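Local coordinates for protein epoxyqueuosine reductase (Streptococcus thermophilus, PDB 5D6S) that belongs to the QueG family of epoxyqueuosine reductases, iron-sulfur proteins, and binds cobalamin together with two iron-sulfur clusters, at residues L297-T300 against N301-K305. Sequence-based numbering, arbitrary orientation.
Sequences LELT and NKSFK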
ATOM      1  N   LEU A 297      18.147  -1.021   9.489  1.00 48.72           N
ATOM      2  CA  LEU A 297      18.851  -2.255   9.150  1.00 48.64           C
ATOM      3  C   LEU A 297      19.414  -2.972  10.350  1.00 47.38           C
ATOM      4  O   LEU A 297      19.903  -4.062  10.196  1.00 58.14           O
ATOM      5  CB  LEU A 297      19.980  -1.994   8.153  1.00 46.34           C
ATOM      6  CG  LEU A 297      19.569  -1.476   6.781  1.00 47.52           C
ATOM      7  CD1 LEU A 297      20.777  -1.158   5.924  1.00 52.64           C
ATOM      8  CD2 LEU A 297      18.705  -2.492   6.078  1.00 50.14           C
ATOM      9  N   GLU A 298      19.383  -2.375  11.537  1.00 52.23           N
ATOM     10  CA  GLU A 298      19.855  -3.066  12.751  1.00 50.28           C
ATOM     11  C   GLU A 298      18.733  -3.843  13.420  1.00 49.95           C
ATOM     12  O   GLU A 298      18.965  -4.642  14.308  1.00 54.99           O
ATOM     13  CB  GLU A 298      20.420  -2.096  13.798  1.00 53.01           C
ATOM     14  CG  GLU A 298      21.630  -1.295  13.374  1.00 54.74           C
ATOM     15  CD  GLU A 298      22.809  -2.162  12.977  1.00 59.24           C
ATOM     16  OE1 GLU A 298      23.117  -3.149  13.685  1.00 51.34           O
ATOM     17  OE2 GLU A 298      23.434  -1.827  11.941  1.00 74.88           O
ATOM     18  N   LEU A 299      17.507  -3.636  13.000  1.00 50.53           N
ATOM     19  CA  LEU A 299      16.392  -4.261  13.696  1.00 48.88           C
ATOM     20  C   LEU A 299      16.355  -5.769  13.535  1.00 47.54           C
ATOM     21  O   LEU A 299      16.650  -6.299  12.472  1.00 44.93           O
ATOM     22  CB  LEU A 299      15.073  -3.668  13.207  1.00 48.40           C
ATOM     23  CG  LEU A 299      14.907  -2.191  13.593  1.00 49.75           C
ATOM     24  CD1 LEU A 299      13.756  -1.536  12.848  1.00 47.85           C
ATOM     25  CD2 LEU A 299      14.675  -2.084  15.096  1.00 49.39           C
ATOM     26  N   THR A 300      15.985  -6.440  14.618  1.00 45.09           N
ATOM     27  CA  THR A 300      15.722  -7.877  14.628  1.00 46.69           C
ATOM     28  C   THR A 300      14.220  -8.094  14.527  1.00 45.84           C
ATOM     29  O   THR A 300      13.450  -7.150  14.561  1.00 51.51           O
ATOM     30  CB  THR A 300      16.186  -8.504  15.954  1.00 49.55           C
ATOM     31  OG1 THR A 300      15.453  -7.904  17.029  1.00 56.94           O
ATOM     32  CG2 THR A 300      17.661  -8.266  16.180  1.00 46.19           C
ATOM     33  N   ASN A 301      13.785  -9.336  14.402  1.00 46.43           N
ATOM     34  CA  ASN A 301      12.351  -9.603  14.404  1.00 45.25           C
ATOM     35  C   ASN A 301      11.661  -9.038  15.627  1.00 55.34           C
ATOM     36  O   ASN A 301      10.560  -8.496  15.521  1.00 61.02           O
ATOM     37  CB  ASN A 301      12.057 -11.098  14.325  1.00 46.78           C
ATOM     38  CG  ASN A 301      12.325 -11.665  12.946  1.00 49.40           C
ATOM     39  OD1 ASN A 301      12.163 -10.980  11.920  1.00 55.57           O
ATOM     40  ND2 ASN A 301      12.738 -12.905  12.902  1.00 47.68           N
ATOM     41  N   LYS A 302      12.312  -9.186  16.786  1.00 61.00           N
ATOM     42  CA  LYS A 302      11.785  -8.697  18.048  1.00 57.86           C
ATOM     43  C   LYS A 302      11.729  -7.171  18.065  1.00 61.57           C
ATOM     44  O   LYS A 302      10.663  -6.610  18.331  1.00 56.07           O
ATOM     45  CB  LYS A 302      12.620  -9.198  19.230  1.00 63.84           C
ATOM     46  CG  LYS A 302      11.948  -9.020  20.583  1.00 73.45           C
ATOM     47  CD  LYS A 302      12.837  -9.411  21.763  1.00 75.03           C
ATOM     48  CE  LYS A 302      13.550  -8.189  22.320  1.00 84.88           C
ATOM     49  NZ  LYS A 302      14.300  -8.507  23.559  1.00 99.37           N
ATOM     50  N   SER A 303      12.860  -6.499  17.812  1.00 53.89           N
ATOM     51  CA  SER A 303      12.875  -5.028  17.885  1.00 52.15           C
ATOM     52  C   SER A 303      12.008  -4.412  16.794  1.00 51.98           C
ATOM     53  O   SER A 303      11.434  -3.333  16.993  1.00 50.05           O
ATOM     54  CB  SER A 303      14.292  -4.447  17.849  1.00 50.76           C
ATOM     55  OG  SER A 303      15.064  -4.975  16.790  1.00 61.35           O
ATOM     56  N   PHE A 304      11.906  -5.103  15.657  1.00 47.80           N
ATOM     57  CA  PHE A 304      11.013  -4.670  14.591  1.00 55.25           C
ATOM     58  C   PHE A 304       9.531  -4.721  15.017  1.00 56.97           C
ATOM     59  O   PHE A 304       8.801  -3.780  14.770  1.00 46.57           O
ATOM     60  CB  PHE A 304      11.181  -5.509  13.324  1.00 53.93           C
ATOM     61  CG  PHE A 304      10.281  -5.076  12.201  1.00 51.30           C
ATOM     62  CD1 PHE A 304      10.584  -3.951  11.443  1.00 48.80           C
ATOM     63  CD2 PHE A 304       9.118  -5.790  11.905  1.00 51.22           C
ATOM     64  CE1 PHE A 304       9.755  -3.537  10.407  1.00 48.84           C
ATOM     65  CE2 PHE A 304       8.293  -5.391  10.865  1.00 51.43           C
ATOM     66  CZ  PHE A 304       8.607  -4.253  10.121  1.00 50.25           C
ATOM     67  N   LYS A 305       9.102  -5.842  15.603  1.00 59.65           N
ATOM     68  CA  LYS A 305       7.762  -5.965  16.204  1.00 63.25           C
ATOM     69  C   LYS A 305       7.445  -4.860  17.189  1.00 62.72           C
ATOM     70  O   LYS A 305       6.442  -4.181  17.060  1.00 74.62           O
ATOM     71  CB  LYS A 305       7.627  -7.298  16.929  1.00 75.63           C
ATOM     72  CG  LYS A 305       6.742  -8.297  16.214  1.00 84.51           C
ATOM     73  CD  LYS A 305       5.312  -8.172  16.697  1.00 97.81           C
ATOM     74  CE  LYS A 305       4.338  -8.664  15.637  1.00108.53           C
ATOM     75  NZ  LYS A 305       2.933  -8.605  16.119  1.00116.65           N
TER
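S303 reaches back from the first turn of its helix to T300 at the N-cap, its OG accepting the backbone N-H of T300 at 2.8 Å from N to OG, with an N-H...O angle of 159°. A chi1 of 50° places that hydroxyl between the serine's own backbone N and carbonyl carbon, which puts OG within bonding distance of T300 N. This is one half of a capping box, the serine standing at N3. T300 OG1 lies 3.1 Å from S303 N, its chi1 of 61° bringing the hydroxyl over the helix start. The turn itself is closed by F304 N, which donates to T300 O at 2.8 Å.

Just outside the polar contacts, L299 lays its CD2 methyl against S303, 3.4 Å from OG and 3.6 Å from CB. Its other branch, CD1, meets the ring of F304 at the edge, near the ring plane, 4.2 Å from CD1 of the phenylalanine. Leucine at N' and phenylalanine at N4 thus form a hydrophobic staple beside the capping interactions, a pairing that illustrates how a helix start can be closed by polar and apolar contacts at once.

The loop that carries L299 and T300 links helix 293-296 to helix 301-308. L299 also packs on T307 and F308 farther along helix 301-308, while Q322 donates to the leucine's carbonyl oxygen. F304 packs on K318 and L321, so the capped end lies beside helix 318-331.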